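11R-lipoxygenase (Gersemia fruticosa, PDB 3VF1) is a calcium-dependent, iron-containing dioxygenase that probably adds molecular oxygen to polyunsaturated fatty acids at carbon 11, with R stereochemistry. Local coordinates at residues I308-I313 with L351-G356; N279-N284 with N359-P364; E152-E157 with D524-D529; W408-S413 with I531-E536. One frame throughout, in Å; residues are numbered along the deposited sequence.

The four contacts form two pairs. Interactions 1 and 2 lie about 11 Å apart between centres and touch directly. Both reach the same five-stranded antiparallel sheet and both are partly buried. Interaction 1 is polar, one amide bonded to one carboxylate. Interaction 2 is apolar, one isoleucine against a tight turn. Interactions 3 and 4 are buried, their centres about 10 Å apart, and share helix 525-538. Each rests on an arginine-carboxylate salt bridge, two-pronged in interaction 3 and single in interaction 4, where an asparagine adds a second bond. Interactions 1 and 3 fall on opposite sides of the chain's centre, about 50 Å apart between centres.

Interaction 1. Residues I308-I313 with L351-G356; sequences ITDYKI and LYQQPG
Asp310 and Gln353 are brought together by two torsions. The Asp310 carboxylate lies anti to its main-chain nitrogen (chi1 -176°), and the Gln353 chain folds at chi2 (-72°). The two side chains cross at about a right angle, yet their flat ends are only 15° apart. Gln353 NE2 donates to Asp310 OD1 at 3.0 Å, on the syn side but tilted out of the carboxylate plane. The same oxygen takes a weak bond from Lys312 N at 2.8 Å, so OD1 links the strand end to the turn after it. Lys312 also packs on the amide: its CB is 3.7 Å from Gln353 OE1, and beyond CG its extended chain runs off from the amide. NE2 has a second acceptor, Thr331 O. With an alanine in place of Gln353, Asp310 OD1 and Thr331 O would probably both lose this donor, and a gap would open beside Lys312. Gln353 follows strand 344-350, while Asp310 ends strand 306-310. Strand 333-338 lies between those two strands in the sheet, and its Leu333 touches both side chains. Tyr311 goes elsewhere, packing on helices 254-263 and 369-410 with its OH bonded to Asp383.

Interaction 2. Residues N279-N284 with N359-P364; sequences NFPVKN and NSIWTP
Pro281, at the centre of an inverse gamma turn closed by Val282 N bonding to Phe280 O at 2.8 Å, presents its turn to Ile361, whose CA lies 7.0 Å from the CA of Val282. From segment 359-364, Ile361 makes nearly all of the contact. Its CG1 branch stands anti to the carbonyl carbon and runs on extended (chi2 179°), so that CD1 is the atom pushed against the turn. CD1 meets Val282 CG2 at 3.8 Å, where the two side chains cross at about a right angle. It also meets Pro281 CG at 4.1 Å. A looser touch joins CD1 to Phe280 CD1 at 4.5 Å, and the methyl approaches that ring obliquely. The modelled approach of CD1 to the Pro281 carbonyl oxygen is very short and its exact length is doubtful. The fold here is an antiparallel sheet of five strands. The weakly bonded strand 361-362 is one of its two edge strands, next to strand 344-350, and Trp362 pairs with Ile349 through the main chain. The loop 279-284, between strand 271-272 and helix 284-287, packs on this border. Gln350 of strand 344-350 touches Phe280, Pro281 and Ile361 alike. Within the loop, Val282 turns CG2 anti to its carbonyl carbon and sets it over one face of the Phe280 ring, offset toward the rim. The methyl thus packs against both Ile361 and the ring. Helix 284-287 flanks the same side chains, with Val287 against Val282 and Met286 against Ile361.

Interaction 3. Residues E152-E157 with D524-D529; sequences EQRTKE and DNEIQD
Arg154 and Glu526 form a two-pronged salt bridge, in which NE and NH2 each take one carboxylate oxygen. NE donates to Glu526 OE2 at 2.8 Å, and NH2 donates to Glu526 OE1 at 2.8 Å. Both oxygens are met on the syn side, somewhat out of plane, because the guanidinium and carboxylate planes are turned 41° against each other. The bend at chi3 (-57°) swings the guanidinium so that its NE edge faces the acid. A water adds a second link, donating to Arg154 O and to Glu526 OE2 at 2.9 Å from each. OE2 therefore accepts twice. The guanidinium has further acceptors: NH1 bonds Asn146 OD1, and NH2 also bonds Ile139 O. The contact joins two helices. Helix 148-164 leans on strand 130-134 of the beta sandwich, where Arg154 touches Tyr134. Helix 525-538 belongs to the lipoxygenase part, and Asp524 is its N-cap. Asp524 OD1 accepts from Ile527 N at 3.0 Å and, weakly, from Glu526 N. Its OD2 bonds Tyr515 OH and His415 NE2. Glu526 sits in the first helical turn, where the helix end may favour its negative charge. A methionine in place of Arg154 would probably leave the buried Glu526 carboxylate without its charged mate, and Asn146 OD1 and Ile139 O without this donor.

Interaction 4. Residues W408-S413 with I531-E536; sequences WRNLPS and IRDLHE
Arg409 and Asn410 close on the Asp533 carboxylate in a helix-to-helix contact, where the last turn of helix 369-410 meets helix 525-538. The first of these helices also carries the iron ligands His392 and His397, but the contact itself lies away from the metal. Both donors reach the same oxygen. Asp533 swings its carboxylate anti to its main-chain nitrogen (chi1 -161°), which points OD2 at the other helix. Arg409 bends at chi3 (54°), and this brings NE, not the far end of the guanidinium, to the acid. NE donates to Asp533 OD2 at 2.9 Å, a salt bridge that is nearly straight. The oxygen lies in the guanidinium plane and uses its syn lone pair. Asn410 turns its amide at chi2 (-83°) so that ND2 donates to Asp533 OD2 at 3.1 Å. This bond too is almost straight and in the amide plane, but it arrives on the anti side of the oxygen. The amide plane stands steeply to the carboxylate plane; the guanidinium plane is turned less. The other groups have further partners. Asn410 ND2 bonds Ser406 O one turn back in its own helix, its strongest polar partner. Asp533 OD1 accepts from Trp167 NE1 and Asn537 ND2. Arg409 NH1 bonds Tyr165 O. The buried carboxylate thus has donors on both oxygens. Beside the bond, Asn410 ND2 also lies against the methylene of the acid, 3.5 Å from Asp533 CB.

Interaction 1. Residues I308-I313 with L351-G356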
# COMPACT_ATOMS: atom_id res chain seq x y z
N ILE A 308 -11.46 23.76 -0.43
CA ILE A 308 -12.62 23.10 -1.01
C ILE A 308 -12.37 21.62 -1.28
O ILE A 308 -11.25 21.21 -1.60
CB ILE A 308 -13.01 23.77 -2.34
CG1 ILE A 308 -14.29 23.15 -2.91
CG2 ILE A 308 -11.88 23.67 -3.35
CD1 ILE A 308 -14.85 23.90 -4.11
N THR A 309 -13.42 20.81 -1.14
CA THR A 309 -13.37 19.40 -1.50
C THR A 309 -14.44 19.11 -2.55
O THR A 309 -15.62 19.01 -2.22
CB THR A 309 -13.61 18.48 -0.28
OG1 THR A 309 -14.88 18.78 0.31
CG2 THR A 309 -12.51 18.67 0.76
N ASP A 310 -14.02 18.98 -3.80
CA ASP A 310 -14.95 18.78 -4.91
C ASP A 310 -14.93 17.32 -5.36
O ASP A 310 -13.91 16.81 -5.81
CB ASP A 310 -14.56 19.69 -6.08
CG ASP A 310 -15.53 19.60 -7.24
OD1 ASP A 310 -16.32 18.63 -7.29
OD2 ASP A 310 -15.51 20.49 -8.11
N TYR A 311 -16.09 16.66 -5.26
CA TYR A 311 -16.20 15.25 -5.63
C TYR A 311 -16.92 15.08 -6.97
O TYR A 311 -17.76 14.19 -7.13
CB TYR A 311 -16.91 14.48 -4.53
CG TYR A 311 -16.12 14.48 -3.24
CD1 TYR A 311 -16.23 15.52 -2.33
CD2 TYR A 311 -15.25 13.44 -2.94
CE1 TYR A 311 -15.50 15.53 -1.17
CE2 TYR A 311 -14.51 13.44 -1.78
CZ TYR A 311 -14.64 14.49 -0.89
OH TYR A 311 -13.91 14.49 0.27
N LYS A 312 -16.58 15.94 -7.92
CA LYS A 312 -17.14 15.88 -9.26
C LYS A 312 -16.97 14.50 -9.89
O LYS A 312 -17.79 14.07 -10.69
CB LYS A 312 -16.46 16.92 -10.15
CG LYS A 312 -16.93 16.92 -11.59
CD LYS A 312 -16.31 18.06 -12.38
CE LYS A 312 -16.87 18.13 -13.79
NZ LYS A 312 -16.37 19.32 -14.54
N ILE A 313 -15.90 13.80 -9.52
CA ILE A 313 -15.57 12.53 -10.16
C ILE A 313 -16.66 11.47 -9.95
O ILE A 313 -16.75 10.52 -10.72
CB ILE A 313 -14.21 11.98 -9.65
CG1 ILE A 313 -13.77 10.80 -10.52
CG2 ILE A 313 -14.31 11.57 -8.19
CD1 ILE A 313 -12.34 10.38 -10.29
N LEU A 351 -24.85 19.25 -2.20
CA LEU A 351 -24.85 17.80 -2.38
C LEU A 351 -24.61 17.36 -3.82
O LEU A 351 -23.93 16.37 -4.06
CB LEU A 351 -26.16 17.20 -1.85
CG LEU A 351 -26.44 17.42 -0.36
CD1 LEU A 351 -27.74 16.75 0.04
CD2 LEU A 351 -25.28 16.92 0.50
N TYR A 352 -25.17 18.09 -4.78
CA TYR A 352 -25.00 17.76 -6.19
C TYR A 352 -24.27 18.88 -6.92
O TYR A 352 -24.30 20.03 -6.50
CB TYR A 352 -26.35 17.49 -6.86
CG TYR A 352 -27.06 16.24 -6.36
CD1 TYR A 352 -26.73 14.98 -6.85
CD2 TYR A 352 -28.06 16.33 -5.40
CE1 TYR A 352 -27.38 13.85 -6.40
CE2 TYR A 352 -28.72 15.20 -4.95
CZ TYR A 352 -28.38 13.96 -5.45
OH TYR A 352 -29.04 12.84 -4.99
N GLN A 353 -23.61 18.53 -8.03
CA GLN A 353 -22.77 19.47 -8.76
C GLN A 353 -23.56 20.67 -9.28
O GLN A 353 -23.13 21.82 -9.11
CB GLN A 353 -22.09 18.76 -9.94
CG GLN A 353 -20.93 17.86 -9.54
CD GLN A 353 -19.72 18.64 -9.09
OE1 GLN A 353 -19.19 19.47 -9.83
NE2 GLN A 353 -19.27 18.39 -7.86
N GLN A 354 -24.70 20.42 -9.90
CA GLN A 354 -25.48 21.47 -10.55
C GLN A 354 -26.53 22.07 -9.62
O GLN A 354 -27.38 21.35 -9.10
CB GLN A 354 -26.15 20.93 -11.81
CG GLN A 354 -25.17 20.48 -12.88
CD GLN A 354 -24.28 21.61 -13.36
OE1 GLN A 354 -24.73 22.74 -13.53
NE2 GLN A 354 -23.00 21.32 -13.57
N PRO A 355 -26.47 23.39 -9.40
CA PRO A 355 -27.44 24.07 -8.53
C PRO A 355 -28.87 23.91 -9.02
O PRO A 355 -29.11 23.90 -10.23
CB PRO A 355 -27.01 25.54 -8.60
CG PRO A 355 -25.60 25.52 -9.07
CD PRO A 355 -25.49 24.33 -9.96
N GLY A 356 -29.82 23.80 -8.10
CA GLY A 356 -31.22 23.62 -8.45
C GLY A 356 -32.13 23.85 -7.26
O GLY A 356 -31.67 24.16 -6.16

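Interaction 2. Residues N279-N284 with N359-P364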
# COMPACT_ATOMS: atom_id res chain seq x y z
N ASN A 279 -20.58 26.59 -10.52
CA ASN A 279 -21.70 25.75 -10.11
C ASN A 279 -21.79 25.57 -8.59
O ASN A 279 -22.49 24.68 -8.11
CB ASN A 279 -21.60 24.37 -10.78
CG ASN A 279 -20.29 23.66 -10.46
OD1 ASN A 279 -19.22 24.27 -10.49
ND2 ASN A 279 -20.38 22.37 -10.16
N PHE A 280 -21.09 26.42 -7.85
CA PHE A 280 -21.11 26.36 -6.39
C PHE A 280 -21.30 27.78 -5.86
O PHE A 280 -20.39 28.35 -5.25
CB PHE A 280 -19.79 25.77 -5.87
CG PHE A 280 -19.83 25.35 -4.42
CD1 PHE A 280 -21.02 25.21 -3.74
CD2 PHE A 280 -18.65 25.10 -3.74
CE1 PHE A 280 -21.04 24.83 -2.41
CE2 PHE A 280 -18.66 24.72 -2.42
CZ PHE A 280 -19.85 24.58 -1.75
N PRO A 281 -22.49 28.35 -6.08
CA PRO A 281 -22.77 29.77 -5.81
C PRO A 281 -22.94 30.09 -4.32
O PRO A 281 -24.03 30.45 -3.88
CB PRO A 281 -24.09 30.00 -6.55
CG PRO A 281 -24.77 28.68 -6.50
CD PRO A 281 -23.67 27.65 -6.60
N VAL A 282 -21.85 29.97 -3.56
CA VAL A 282 -21.87 30.33 -2.14
C VAL A 282 -21.79 31.84 -1.99
O VAL A 282 -20.84 32.46 -2.44
CB VAL A 282 -20.70 29.68 -1.38
CG1 VAL A 282 -20.64 30.19 0.05
CG2 VAL A 282 -20.81 28.16 -1.41
N LYS A 283 -22.79 32.42 -1.34
CA LYS A 283 -22.84 33.86 -1.14
C LYS A 283 -22.38 34.23 0.26
O LYS A 283 -22.56 33.47 1.21
CB LYS A 283 -24.25 34.39 -1.39
CG LYS A 283 -24.80 34.05 -2.77
CD LYS A 283 -23.84 34.48 -3.87
CE LYS A 283 -24.34 34.07 -5.24
NZ LYS A 283 -23.35 34.41 -6.30
N ASN A 284 -21.77 35.41 0.38
CA ASN A 284 -21.22 35.87 1.65
C ASN A 284 -22.25 35.84 2.77
O ASN A 284 -21.92 35.50 3.91
CB ASN A 284 -20.67 37.29 1.48
CG ASN A 284 -20.03 37.82 2.75
OD1 ASN A 284 -18.98 37.33 3.17
ND2 ASN A 284 -20.65 38.83 3.34
N ASN A 359 -31.48 21.27 -4.80
CA ASN A 359 -30.05 21.18 -4.54
C ASN A 359 -29.51 22.51 -4.05
O ASN A 359 -28.82 23.23 -4.78
CB ASN A 359 -29.31 20.76 -5.81
CG ASN A 359 -27.84 20.52 -5.56
OD1 ASN A 359 -27.45 19.99 -4.53
ND2 ASN A 359 -27.01 20.92 -6.52
N SER A 360 -29.81 22.84 -2.80
CA SER A 360 -29.45 24.12 -2.22
C SER A 360 -28.09 24.05 -1.54
O SER A 360 -27.49 22.98 -1.43
CB SER A 360 -30.50 24.52 -1.19
OG SER A 360 -30.51 23.58 -0.12
N ILE A 361 -27.62 25.20 -1.06
CA ILE A 361 -26.39 25.26 -0.29
C ILE A 361 -26.71 25.19 1.20
O ILE A 361 -27.47 26.00 1.73
CB ILE A 361 -25.61 26.55 -0.59
CG1 ILE A 361 -25.19 26.57 -2.06
CG2 ILE A 361 -24.39 26.65 0.32
CD1 ILE A 361 -24.43 27.81 -2.48
N TRP A 362 -26.12 24.20 1.87
CA TRP A 362 -26.34 24.00 3.30
C TRP A 362 -25.26 24.71 4.09
O TRP A 362 -24.12 24.80 3.67
CB TRP A 362 -26.33 22.50 3.63
CG TRP A 362 -27.28 21.71 2.79
CD1 TRP A 362 -27.06 21.22 1.54
CD2 TRP A 362 -28.61 21.31 3.15
NE1 TRP A 362 -28.17 20.54 1.09
CE2 TRP A 362 -29.14 20.59 2.06
CE3 TRP A 362 -29.41 21.50 4.28
CZ2 TRP A 362 -30.42 20.05 2.08
CZ3 TRP A 362 -30.68 20.97 4.29
CH2 TRP A 362 -31.18 20.25 3.20
N THR A 363 -25.64 25.22 5.26
CA THR A 363 -24.75 26.06 6.06
C THR A 363 -25.21 26.06 7.51
O THR A 363 -26.39 26.21 7.79
CB THR A 363 -24.74 27.49 5.50
OG1 THR A 363 -23.78 27.59 4.44
CG2 THR A 363 -24.39 28.49 6.56
N PRO A 364 -24.26 25.90 8.46
CA PRO A 364 -24.62 25.82 9.88
C PRO A 364 -25.18 27.14 10.41
O PRO A 364 -25.84 27.15 11.45
CB PRO A 364 -23.29 25.49 10.56
CG PRO A 364 -22.25 26.03 9.64
CD PRO A 364 -22.80 25.85 8.26

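Interaction 3. Residues E152-E157 with D524-D529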
# COMPACT_ATOMS: atom_id res chain seq x y z
N GLU A 152 26.25 -14.83 -17.92
CA GLU A 152 25.48 -15.86 -18.59
C GLU A 152 24.33 -16.34 -17.72
O GLU A 152 23.27 -16.72 -18.22
CB GLU A 152 26.38 -17.04 -18.97
CG GLU A 152 27.34 -16.75 -20.11
CD GLU A 152 28.13 -17.97 -20.55
OE1 GLU A 152 28.01 -19.02 -19.89
OE2 GLU A 152 28.86 -17.87 -21.55
N GLN A 153 24.53 -16.33 -16.40
CA GLN A 153 23.52 -16.79 -15.47
C GLN A 153 22.35 -15.80 -15.38
O GLN A 153 21.19 -16.19 -15.51
CB GLN A 153 24.13 -17.00 -14.08
CG GLN A 153 23.14 -17.53 -13.05
CD GLN A 153 22.43 -18.78 -13.51
OE1 GLN A 153 21.20 -18.85 -13.52
NE2 GLN A 153 23.20 -19.80 -13.89
N ARG A 154 22.67 -14.53 -15.15
CA ARG A 154 21.65 -13.50 -14.98
C ARG A 154 20.71 -13.42 -16.18
O ARG A 154 19.55 -13.05 -16.04
CB ARG A 154 22.30 -12.14 -14.72
CG ARG A 154 23.11 -11.59 -15.87
CD ARG A 154 24.06 -10.50 -15.40
NE ARG A 154 23.34 -9.42 -14.73
CZ ARG A 154 23.87 -8.62 -13.80
NH1 ARG A 154 25.13 -8.78 -13.42
NH2 ARG A 154 23.14 -7.67 -13.25
N THR A 155 21.22 -13.77 -17.35
CA THR A 155 20.41 -13.76 -18.56
C THR A 155 19.42 -14.92 -18.53
O THR A 155 18.28 -14.79 -18.99
CB THR A 155 21.28 -13.87 -19.82
OG1 THR A 155 22.23 -12.79 -19.86
CG2 THR A 155 20.43 -13.82 -21.08
N LYS A 156 19.86 -16.05 -17.99
CA LYS A 156 19.02 -17.23 -17.89
C LYS A 156 17.97 -17.06 -16.80
O LYS A 156 16.80 -17.42 -16.99
CB LYS A 156 19.88 -18.46 -17.59
CG LYS A 156 19.09 -19.73 -17.29
CD LYS A 156 20.02 -20.89 -16.99
CE LYS A 156 19.26 -22.11 -16.49
NZ LYS A 156 18.26 -22.60 -17.48
N GLU A 157 18.38 -16.51 -15.67
CA GLU A 157 17.48 -16.28 -14.55
C GLU A 157 16.28 -15.45 -14.99
O GLU A 157 15.13 -15.85 -14.82
CB GLU A 157 18.21 -15.56 -13.42
CG GLU A 157 17.44 -15.48 -12.11
CD GLU A 157 18.12 -14.60 -11.08
OE1 GLU A 157 18.88 -13.69 -11.49
OE2 GLU A 157 17.91 -14.81 -9.87
N ASP A 524 23.01 0.47 -18.41
CA ASP A 524 22.48 -0.65 -17.64
C ASP A 524 21.28 -1.20 -18.38
O ASP A 524 20.15 -0.80 -18.13
CB ASP A 524 22.08 -0.22 -16.23
CG ASP A 524 21.45 -1.34 -15.42
OD1 ASP A 524 21.05 -2.36 -16.03
OD2 ASP A 524 21.36 -1.21 -14.19
N ASN A 525 21.53 -2.13 -19.30
CA ASN A 525 20.47 -2.67 -20.15
C ASN A 525 19.31 -3.26 -19.35
O ASN A 525 18.18 -3.33 -19.84
CB ASN A 525 21.04 -3.74 -21.08
CG ASN A 525 21.68 -4.89 -20.34
OD1 ASN A 525 22.72 -4.73 -19.69
ND2 ASN A 525 21.06 -6.07 -20.42
N GLU A 526 19.58 -3.69 -18.12
CA GLU A 526 18.58 -4.38 -17.31
C GLU A 526 17.56 -3.43 -16.68
O GLU A 526 16.37 -3.75 -16.60
CB GLU A 526 19.26 -5.24 -16.25
CG GLU A 526 19.93 -6.47 -16.83
CD GLU A 526 20.73 -7.26 -15.81
OE1 GLU A 526 20.92 -6.76 -14.68
OE2 GLU A 526 21.19 -8.37 -16.14
N ILE A 527 18.01 -2.27 -16.22
CA ILE A 527 17.10 -1.28 -15.66
C ILE A 527 16.29 -0.64 -16.78
O ILE A 527 15.16 -0.20 -16.57
CB ILE A 527 17.84 -0.17 -14.87
CG1 ILE A 527 16.89 0.52 -13.89
CG2 ILE A 527 18.46 0.85 -15.81
CD1 ILE A 527 16.43 -0.37 -12.75
N GLN A 528 16.87 -0.59 -17.97
CA GLN A 528 16.19 -0.03 -19.13
C GLN A 528 15.07 -0.96 -19.59
O GLN A 528 14.04 -0.51 -20.08
CB GLN A 528 17.19 0.20 -20.27
CG GLN A 528 18.33 1.13 -19.90
CD GLN A 528 17.87 2.53 -19.53
OE1 GLN A 528 16.78 2.95 -19.91
NE2 GLN A 528 18.69 3.24 -18.77
N ASP A 529 15.29 -2.27 -19.44
CA ASP A 529 14.25 -3.25 -19.73
C ASP A 529 13.13 -3.10 -18.71
O ASP A 529 11.95 -3.17 -19.05
CB ASP A 529 14.81 -4.67 -19.67
CG ASP A 529 15.82 -4.95 -20.77
OD1 ASP A 529 15.73 -4.31 -21.84
OD2 ASP A 529 16.70 -5.81 -20.57
O HOH W 1 19.28 -10.38 -17.13

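Interaction 4. Residues W408-S413 with I531-E536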
# COMPACT_ATOMS: atom_id res chain seq x y z
N TRP A 408 10.40 -8.94 -11.60
CA TRP A 408 10.59 -10.37 -11.85
C TRP A 408 10.93 -10.65 -13.31
O TRP A 408 11.64 -11.60 -13.62
CB TRP A 408 9.34 -11.15 -11.44
CG TRP A 408 9.22 -11.35 -9.96
CD1 TRP A 408 8.44 -10.64 -9.10
CD2 TRP A 408 9.89 -12.34 -9.17
NE1 TRP A 408 8.59 -11.12 -7.82
CE2 TRP A 408 9.47 -12.16 -7.84
CE3 TRP A 408 10.80 -13.36 -9.46
CZ2 TRP A 408 9.94 -12.96 -6.80
CZ3 TRP A 408 11.26 -14.15 -8.43
CH2 TRP A 408 10.84 -13.95 -7.11
N ARG A 409 10.42 -9.81 -14.20
CA ARG A 409 10.56 -10.05 -15.64
C ARG A 409 11.85 -9.49 -16.25
O ARG A 409 12.27 -9.95 -17.30
CB ARG A 409 9.36 -9.44 -16.38
CG ARG A 409 8.05 -10.16 -16.15
CD ARG A 409 6.88 -9.38 -16.72
NE ARG A 409 7.07 -9.03 -18.12
CZ ARG A 409 6.93 -9.89 -19.13
NH1 ARG A 409 6.60 -11.15 -18.91
NH2 ARG A 409 7.12 -9.47 -20.38
N ASN A 410 12.46 -8.51 -15.60
CA ASN A 410 13.58 -7.80 -16.21
C ASN A 410 14.85 -7.70 -15.35
O ASN A 410 15.92 -7.39 -15.88
CB ASN A 410 13.13 -6.39 -16.61
CG ASN A 410 11.93 -6.41 -17.53
OD1 ASN A 410 12.07 -6.59 -18.74
ND2 ASN A 410 10.75 -6.22 -16.96
N LEU A 411 14.73 -7.96 -14.06
CA LEU A 411 15.88 -7.82 -13.16
C LEU A 411 16.30 -9.15 -12.55
O LEU A 411 15.46 -9.91 -12.06
CB LEU A 411 15.56 -6.83 -12.04
CG LEU A 411 15.18 -5.41 -12.46
CD1 LEU A 411 14.89 -4.57 -11.23
CD2 LEU A 411 16.28 -4.78 -13.29
N PRO A 412 17.61 -9.44 -12.59
CA PRO A 412 18.16 -10.60 -11.88
C PRO A 412 18.40 -10.26 -10.41
O PRO A 412 18.62 -9.09 -10.09
CB PRO A 412 19.48 -10.85 -12.60
CG PRO A 412 19.91 -9.50 -13.06
CD PRO A 412 18.64 -8.74 -13.38
N SER A 413 18.38 -11.27 -9.55
CA SER A 413 18.49 -11.04 -8.11
C SER A 413 19.86 -10.51 -7.68
O SER A 413 20.07 -10.21 -6.50
CB SER A 413 18.17 -12.33 -7.35
OG SER A 413 18.99 -13.40 -7.79
N ILE A 531 12.18 -0.37 -16.85
CA ILE A 531 11.37 0.83 -17.01
C ILE A 531 10.60 0.82 -18.33
O ILE A 531 9.52 1.39 -18.43
CB ILE A 531 12.21 2.12 -16.92
CG1 ILE A 531 11.31 3.35 -16.78
CG2 ILE A 531 13.12 2.27 -18.14
CD1 ILE A 531 10.45 3.35 -15.53
N ARG A 532 11.15 0.16 -19.34
CA ARG A 532 10.49 0.06 -20.64
C ARG A 532 9.27 -0.85 -20.55
O ARG A 532 8.26 -0.63 -21.22
CB ARG A 532 11.45 -0.44 -21.71
CG ARG A 532 10.79 -0.64 -23.07
CD ARG A 532 11.79 -0.85 -24.19
NE ARG A 532 12.62 -2.05 -23.99
CZ ARG A 532 13.88 -2.04 -23.55
NH1 ARG A 532 14.50 -0.91 -23.26
NH2 ARG A 532 14.52 -3.19 -23.41
N ASP A 533 9.37 -1.89 -19.73
CA ASP A 533 8.27 -2.83 -19.55
C ASP A 533 7.12 -2.17 -18.80
O ASP A 533 5.95 -2.46 -19.04
CB ASP A 533 8.75 -4.08 -18.81
CG ASP A 533 7.82 -5.26 -18.99
OD1 ASP A 533 6.94 -5.19 -19.87
OD2 ASP A 533 7.99 -6.26 -18.27
N LEU A 534 7.47 -1.26 -17.88
CA LEU A 534 6.47 -0.51 -17.13
C LEU A 534 5.74 0.48 -18.03
O LEU A 534 4.52 0.60 -17.99
CB LEU A 534 7.12 0.24 -15.97
CG LEU A 534 7.68 -0.63 -14.84
CD1 LEU A 534 8.47 0.21 -13.86
CD2 LEU A 534 6.56 -1.38 -14.14
N HIS A 535 6.51 1.19 -18.86
CA HIS A 535 5.95 2.21 -19.74
C HIS A 535 4.98 1.60 -20.75
O HIS A 535 3.98 2.23 -21.10
CB HIS A 535 7.07 2.92 -20.49
CG HIS A 535 6.58 3.87 -21.54
ND1 HIS A 535 6.32 5.20 -21.29
CD2 HIS A 535 6.30 3.68 -22.85
CE1 HIS A 535 5.91 5.79 -22.39
NE2 HIS A 535 5.88 4.89 -23.36
N GLU A 536 5.27 0.39 -21.20
CA GLU A 536 4.49 -0.24 -22.26
C GLU A 536 3.33 -1.08 -21.74
O GLU A 536 2.22 -0.99 -22.25
CB GLU A 536 5.41 -1.10 -23.14
CG GLU A 536 6.47 -0.31 -23.88
CD GLU A 536 7.42 -1.19 -24.66
OE1 GLU A 536 7.38 -2.42 -24.48
OE2 GLU A 536 8.21 -0.64 -25.46